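Local coordinates for putative uncharacterized protein (Leishmania major, PDB 3M3I) that is of unknown function but belongs to the cupin superfamily (DUF985), whose beta-barrel fold it probably shares, at residues E82-H87 against F156-A161; R132-G137 against G143-Y148. All blocks are in the same frame, centred on the assembly; numbering follows the deposited sequence.

Contact 1. Residues E82-H87 against F156-A161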
loop_
_atom_site.group_PDB
_atom_site.type_symbol
_atom_site.label_atom_id
_atom_site.label_comp_id
_atom_site.label_asym_id
_atom_site.label_seq_id
_atom_site.Cartn_x
_atom_site.Cartn_y
_atom_site.Cartn_z
ATOM N N GLU A 82 4.330 -5.091 8.078
ATOM C CA GLU A 82 4.158 -3.751 7.553
ATOM C C GLU A 82 4.625 -3.672 6.093
ATOM O O GLU A 82 5.773 -3.983 5.775
ATOM C CB GLU A 82 4.926 -2.762 8.408
ATOM C CG GLU A 82 4.762 -1.333 7.935
ATOM C CD GLU A 82 5.476 -0.332 8.809
ATOM O OE1 GLU A 82 6.627 -0.604 9.219
ATOM O OE2 GLU A 82 4.878 0.727 9.065
ATOM N N THR A 83 3.728 -3.231 5.219
ATOM C CA THR A 83 3.990 -3.208 3.786
ATOM C C THR A 83 4.286 -1.779 3.345
ATOM O O THR A 83 3.508 -0.872 3.634
ATOM C CB THR A 83 2.781 -3.787 2.978
ATOM O OG1 THR A 83 2.573 -5.165 3.327
ATOM C CG2 THR A 83 3.029 -3.688 1.501
ATOM N N TRP A 84 5.399 -1.610 2.630
ATOM C CA TRP A 84 5.922 -0.310 2.193
ATOM C C TRP A 84 5.783 -0.106 0.681
ATOM O O TRP A 84 6.369 -0.851 -0.070
ATOM C CB TRP A 84 7.409 -0.244 2.535
ATOM C CG TRP A 84 7.665 -0.226 3.983
ATOM C CD1 TRP A 84 7.420 -1.227 4.872
ATOM C CD2 TRP A 84 8.226 0.852 4.731
ATOM N NE1 TRP A 84 7.786 -0.839 6.134
ATOM C CE2 TRP A 84 8.278 0.438 6.079
ATOM C CE3 TRP A 84 8.678 2.132 4.394
ATOM C CZ2 TRP A 84 8.761 1.253 7.090
ATOM C CZ3 TRP A 84 9.172 2.945 5.398
ATOM C CH2 TRP A 84 9.209 2.500 6.738
ATOM N N MET A 85 5.060 0.930 0.250
ATOM C CA MET A 85 4.790 1.208 -1.170
ATOM C C MET A 85 5.440 2.517 -1.613
ATOM O O MET A 85 5.107 3.550 -1.072
ATOM C CB MET A 85 3.288 1.370 -1.409
ATOM C CG MET A 85 2.543 0.128 -1.816
ATOM S SD MET A 85 1.966 -0.934 -0.496
ATOM C CE MET A 85 1.359 0.203 0.748
ATOM N N TYR A 86 6.305 2.472 -2.626
ATOM C CA TYR A 86 6.973 3.655 -3.154
ATOM C C TYR A 86 6.024 4.620 -3.917
ATOM O O TYR A 86 5.261 4.198 -4.772
ATOM C CB TYR A 86 8.128 3.242 -4.080
ATOM C CG TYR A 86 8.766 4.414 -4.797
ATOM C CD1 TYR A 86 8.220 4.907 -5.988
ATOM C CD2 TYR A 86 9.897 5.053 -4.274
ATOM C CE1 TYR A 86 8.795 5.982 -6.654
ATOM C CE2 TYR A 86 10.486 6.145 -4.938
ATOM C CZ TYR A 86 9.920 6.605 -6.120
ATOM O OH TYR A 86 10.457 7.681 -6.777
ATOM N N HIS A 87 6.110 5.917 -3.600
ATOM C CA HIS A 87 5.312 6.966 -4.259
ATOM C C HIS A 87 6.170 7.985 -5.004
ATOM O O HIS A 87 5.854 8.336 -6.140
ATOM C CB HIS A 87 4.459 7.716 -3.238
ATOM C CG HIS A 87 3.312 6.922 -2.698
ATOM N ND1 HIS A 87 2.532 6.110 -3.488
ATOM C CD2 HIS A 87 2.781 6.858 -1.456
ATOM C CE1 HIS A 87 1.582 5.561 -2.753
ATOM N NE2 HIS A 87 1.711 5.999 -1.517
ATOM N N PHE A 156 13.765 -3.412 12.530
ATOM C CA PHE A 156 13.979 -2.713 11.262
ATOM C C PHE A 156 13.943 -1.180 11.329
ATOM O O PHE A 156 13.384 -0.592 12.257
ATOM C CB PHE A 156 12.958 -3.189 10.235
ATOM C CG PHE A 156 11.553 -2.746 10.512
ATOM C CD1 PHE A 156 10.857 -3.229 11.595
ATOM C CD2 PHE A 156 10.907 -1.880 9.659
ATOM C CE1 PHE A 156 9.568 -2.836 11.837
ATOM C CE2 PHE A 156 9.612 -1.495 9.901
ATOM C CZ PHE A 156 8.944 -1.976 10.980
ATOM N N GLY A 157 14.519 -0.541 10.314
ATOM C CA GLY A 157 14.556 0.928 10.245
ATOM C C GLY A 157 14.698 1.370 8.809
ATOM O O GLY A 157 14.781 0.523 7.941
ATOM N N SER A 158 14.735 2.677 8.548
ATOM C CA SER A 158 14.899 3.154 7.187
ATOM C C SER A 158 15.789 4.385 7.065
ATOM O O SER A 158 15.977 5.111 8.029
ATOM C CB SER A 158 13.534 3.385 6.523
ATOM O OG SER A 158 12.937 4.598 6.924
ATOM N N SER A 159 16.367 4.575 5.871
ATOM C CA SER A 159 17.246 5.710 5.597
ATOM C C SER A 159 17.255 6.063 4.121
ATOM O O SER A 159 16.826 5.271 3.274
ATOM C CB SER A 159 18.681 5.431 6.067
ATOM O OG SER A 159 19.301 4.441 5.275
ATOM N N VAL A 160 17.749 7.262 3.822
ATOM C CA VAL A 160 17.917 7.721 2.444
ATOM C C VAL A 160 19.329 8.254 2.268
ATOM O O VAL A 160 19.844 8.950 3.144
ATOM C CB VAL A 160 16.928 8.841 2.093
ATOM C CG1 VAL A 160 16.971 9.134 0.592
ATOM C CG2 VAL A 160 15.517 8.474 2.545
ATOM N N ALA A 161 19.938 7.928 1.132
ATOM C CA ALA A 161 21.316 8.315 0.832
ATOM C C ALA A 161 21.423 9.819 0.578
ATOM O O ALA A 161 20.507 10.429 0.009
ATOM C CB ALA A 161 21.846 7.528 -0.388
#

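Contact 2. Residues R132-G137 against G143-Y148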
loop_
_atom_site.group_PDB
_atom_site.type_symbol
_atom_site.label_atom_id
_atom_site.label_comp_id
_atom_site.label_asym_id
_atom_site.label_seq_id
_atom_site.Cartn_x
_atom_site.Cartn_y
_atom_site.Cartn_z
ATOM N N ARG A 132 18.938 -7.980 6.053
ATOM C CA ARG A 132 18.554 -7.765 4.668
ATOM C C ARG A 132 18.431 -6.281 4.377
ATOM O O ARG A 132 17.659 -5.575 5.030
ATOM C CB ARG A 132 17.238 -8.476 4.368
ATOM C CG ARG A 132 17.360 -9.997 4.443
ATOM C CD ARG A 132 16.533 -10.674 3.371
ATOM N NE ARG A 132 16.526 -12.131 3.485
ATOM C CZ ARG A 132 17.520 -12.936 3.110
ATOM N NH1 ARG A 132 18.652 -12.448 2.611
ATOM N NH2 ARG A 132 17.391 -14.247 3.253
ATOM N N ARG A 133 19.217 -5.818 3.408
ATOM C CA ARG A 133 19.112 -4.462 2.892
ATOM C C ARG A 133 18.164 -4.487 1.695
ATOM O O ARG A 133 18.388 -5.218 0.733
ATOM C CB ARG A 133 20.499 -3.939 2.492
ATOM C CG ARG A 133 20.519 -2.584 1.771
ATOM C CD ARG A 133 21.957 -2.172 1.438
ATOM N NE ARG A 133 22.019 -1.077 0.471
ATOM C CZ ARG A 133 21.840 -1.208 -0.845
ATOM N NH1 ARG A 133 21.580 -2.397 -1.384
ATOM N NH2 ARG A 133 21.914 -0.138 -1.633
ATOM N N VAL A 134 17.095 -3.702 1.771
ATOM C CA VAL A 134 16.109 -3.631 0.699
ATOM C C VAL A 134 15.921 -2.181 0.276
ATOM O O VAL A 134 15.758 -1.304 1.120
ATOM C CB VAL A 134 14.769 -4.226 1.160
ATOM C CG1 VAL A 134 13.710 -4.114 0.082
ATOM C CG2 VAL A 134 14.957 -5.675 1.572
ATOM N N LEU A 135 15.973 -1.932 -1.031
ATOM C CA LEU A 135 15.667 -0.614 -1.584
ATOM C C LEU A 135 14.232 -0.615 -2.064
ATOM O O LEU A 135 13.916 -1.335 -2.969
ATOM C CB LEU A 135 16.583 -0.286 -2.755
ATOM C CG LEU A 135 18.052 -0.012 -2.426
ATOM C CD1 LEU A 135 18.924 -0.193 -3.660
ATOM C CD2 LEU A 135 18.216 1.369 -1.855
ATOM N N VAL A 136 13.367 0.180 -1.441
ATOM C CA VAL A 136 11.998 0.402 -1.924
ATOM C C VAL A 136 12.057 1.563 -2.904
ATOM O O VAL A 136 12.411 2.679 -2.522
ATOM C CB VAL A 136 11.040 0.742 -0.746
ATOM C CG1 VAL A 136 9.655 1.217 -1.261
ATOM C CG2 VAL A 136 10.896 -0.459 0.159
ATOM N N GLY A 137 11.745 1.302 -4.173
ATOM C CA GLY A 137 11.941 2.320 -5.226
ATOM C C GLY A 137 11.322 1.927 -6.555
ATOM O O GLY A 137 10.696 0.866 -6.654
ATOM N N GLY A 143 17.198 -3.325 -9.051
ATOM C CA GLY A 143 16.932 -4.097 -7.856
ATOM C C GLY A 143 16.040 -3.415 -6.835
ATOM O O GLY A 143 15.830 -3.956 -5.753
ATOM N N GLU A 144 15.494 -2.248 -7.170
ATOM C CA GLU A 144 14.567 -1.572 -6.282
ATOM C C GLU A 144 13.220 -2.268 -6.382
ATOM O O GLU A 144 12.937 -2.881 -7.386
ATOM C CB GLU A 144 14.446 -0.080 -6.623
ATOM C CG GLU A 144 15.782 0.670 -6.550
ATOM C CD GLU A 144 15.690 2.099 -7.039
ATOM O OE1 GLU A 144 14.559 2.556 -7.325
ATOM O OE2 GLU A 144 16.750 2.760 -7.155
ATOM N N LEU A 145 12.412 -2.173 -5.322
ATOM C CA LEU A 145 11.121 -2.845 -5.245
ATOM C C LEU A 145 10.009 -1.848 -4.944
ATOM O O LEU A 145 10.036 -1.201 -3.907
ATOM C CB LEU A 145 11.174 -3.907 -4.156
ATOM C CG LEU A 145 12.182 -5.050 -4.356
ATOM C CD1 LEU A 145 12.296 -5.952 -3.114
ATOM C CD2 LEU A 145 11.847 -5.871 -5.579
ATOM N N LEU A 146 9.030 -1.716 -5.833
ATOM C CA LEU A 146 7.932 -0.776 -5.640
ATOM C C LEU A 146 7.130 -1.054 -4.384
ATOM O O LEU A 146 6.528 -0.155 -3.811
ATOM C CB LEU A 146 6.975 -0.805 -6.822
ATOM C CG LEU A 146 7.380 -0.176 -8.150
ATOM C CD1 LEU A 146 6.375 -0.608 -9.180
ATOM C CD2 LEU A 146 7.476 1.361 -8.075
ATOM N N GLN A 147 7.123 -2.313 -3.966
ATOM C CA GLN A 147 6.401 -2.763 -2.783
ATOM C C GLN A 147 7.289 -3.767 -2.042
ATOM O O GLN A 147 8.036 -4.506 -2.660
ATOM C CB GLN A 147 5.090 -3.407 -3.248
ATOM C CG GLN A 147 4.165 -3.903 -2.161
ATOM C CD GLN A 147 3.129 -4.909 -2.660
ATOM O OE1 GLN A 147 2.847 -5.867 -1.986
ATOM N NE2 GLN A 147 2.541 -4.663 -3.825
ATOM N N TYR A 148 7.204 -3.782 -0.717
ATOM C CA TYR A 148 7.916 -4.742 0.118
ATOM C C TYR A 148 7.300 -4.771 1.515
ATOM O O TYR A 148 6.860 -3.742 2.026
ATOM C CB TYR A 148 9.398 -4.395 0.206
ATOM C CG TYR A 148 10.158 -5.288 1.150
ATOM C CD1 TYR A 148 10.754 -6.468 0.704
ATOM C CD2 TYR A 148 10.252 -4.976 2.499
ATOM C CE1 TYR A 148 11.448 -7.300 1.583
ATOM C CE2 TYR A 148 10.935 -5.796 3.372
ATOM C CZ TYR A 148 11.524 -6.954 2.917
ATOM O OH TYR A 148 12.194 -7.750 3.809
#

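Contact 1. Residues E82-H87 against F156-A161
A chi1 of -179° in Glu-82 swings CG away from the backbone N, and the chain runs straight on from there to bring the carboxylate to the ring edge of Phe-156. In Phe-156, CG sits between the backbone N and the carbonyl carbon (chi1 70°), a rotation that turns the ring toward strand 81-87. There OE1 of Glu-82 lies in the plane of the Phe-156 ring, 3.2 Å from CE2 and just as near CZ, so the carboxylate oxygen meets the slightly positive C-H rim; the carboxylate and ring planes stand 89° apart. The same oxygen takes a weak, bent hydrogen bond from the indole of Trp-84, NE1 to OE1 of Glu-82 being 3.3 Å. The indole in turn brings CZ2 to 4.0 Å from CE2 of Phe-156, at the edge of both rings. Strands 81-87 and 155-159 belong to different sheets and run nearly parallel, their axes 11.7 Å apart, and these side chains bridge the gap, consistent with the interior of a cupin barrel. Further along, CH2 of Trp-84 lies 4.3 Å from OG of Ser-158, an oblique approach. Phe-65 packs against the indole and His-76 against the Phe-156 ring, while Cys-176 and Val-178 of strand 172-179 touch Glu-82.

Contact 2. Residues R132-G137 against G143-Y148
Leu-135 and Leu-145 meet through their backbones: N of Leu-145 donates to O of Leu-135 at 2.9 Å, the donor lying in the carbonyl plane. A second bond returns from N of Gly-137 to O of Leu-145, 3.0 Å long, but this donor stands well above the carbonyl plane, 67° out of it. CA of Val-136 also approaches O of Leu-145, at 3.2 Å, as a C-H...O contact. The two bonds draw together the ends of the connection between strand 130-136 of one sheet and strand 147-150 of the other, within what is probably a cupin barrel. Other backbone bonds pair Val-134 with Leu-94, Val-136 with Leu-92, Leu-146 with Tyr-86 and Tyr-148 with Trp-84. OE1 of Glu-144 accepts from the backbone N of Arg-139 and rests 3.4 Å from CA of Gly-137. Both methyls of Val-134 lie over one face of the Tyr-148 ring, CG1 near CG and CD1, CG2 near CE1 and CZ. CG1 of Val-134 makes the CH-pi contact, 4.0 Å from the ring centroid. Gln-147 has both amide atoms satisfied by the second subunit, OE1 by Thr-62 and NE2 by Ser-175 of that chain.

Overall arrangement
After the N-terminal helix and the early strands, strand 81-87 supplies one side of contact 1; the chain then runs through strand 92-98 and an unmodelled region to strand 130-136. Contact 2 closes a short loop there, only five residues lying between its segments; its second segment runs into strand 147-150, and strand 155-159 then completes contact 1. Contact 2 is thus nested inside the much longer loop that contact 1 closes. The two also touch: strand 147-150 pairs antiparallel with strand 81-87, and Tyr-86 packs on Val-136 and Gly-137. Contact 1 spans the two sheets through their interior; contact 2 ties the edge of the five-stranded sheet to the loop leading into strand 147-150, by backbone bonds and by packing on Tyr-148. Both reach the second subunit.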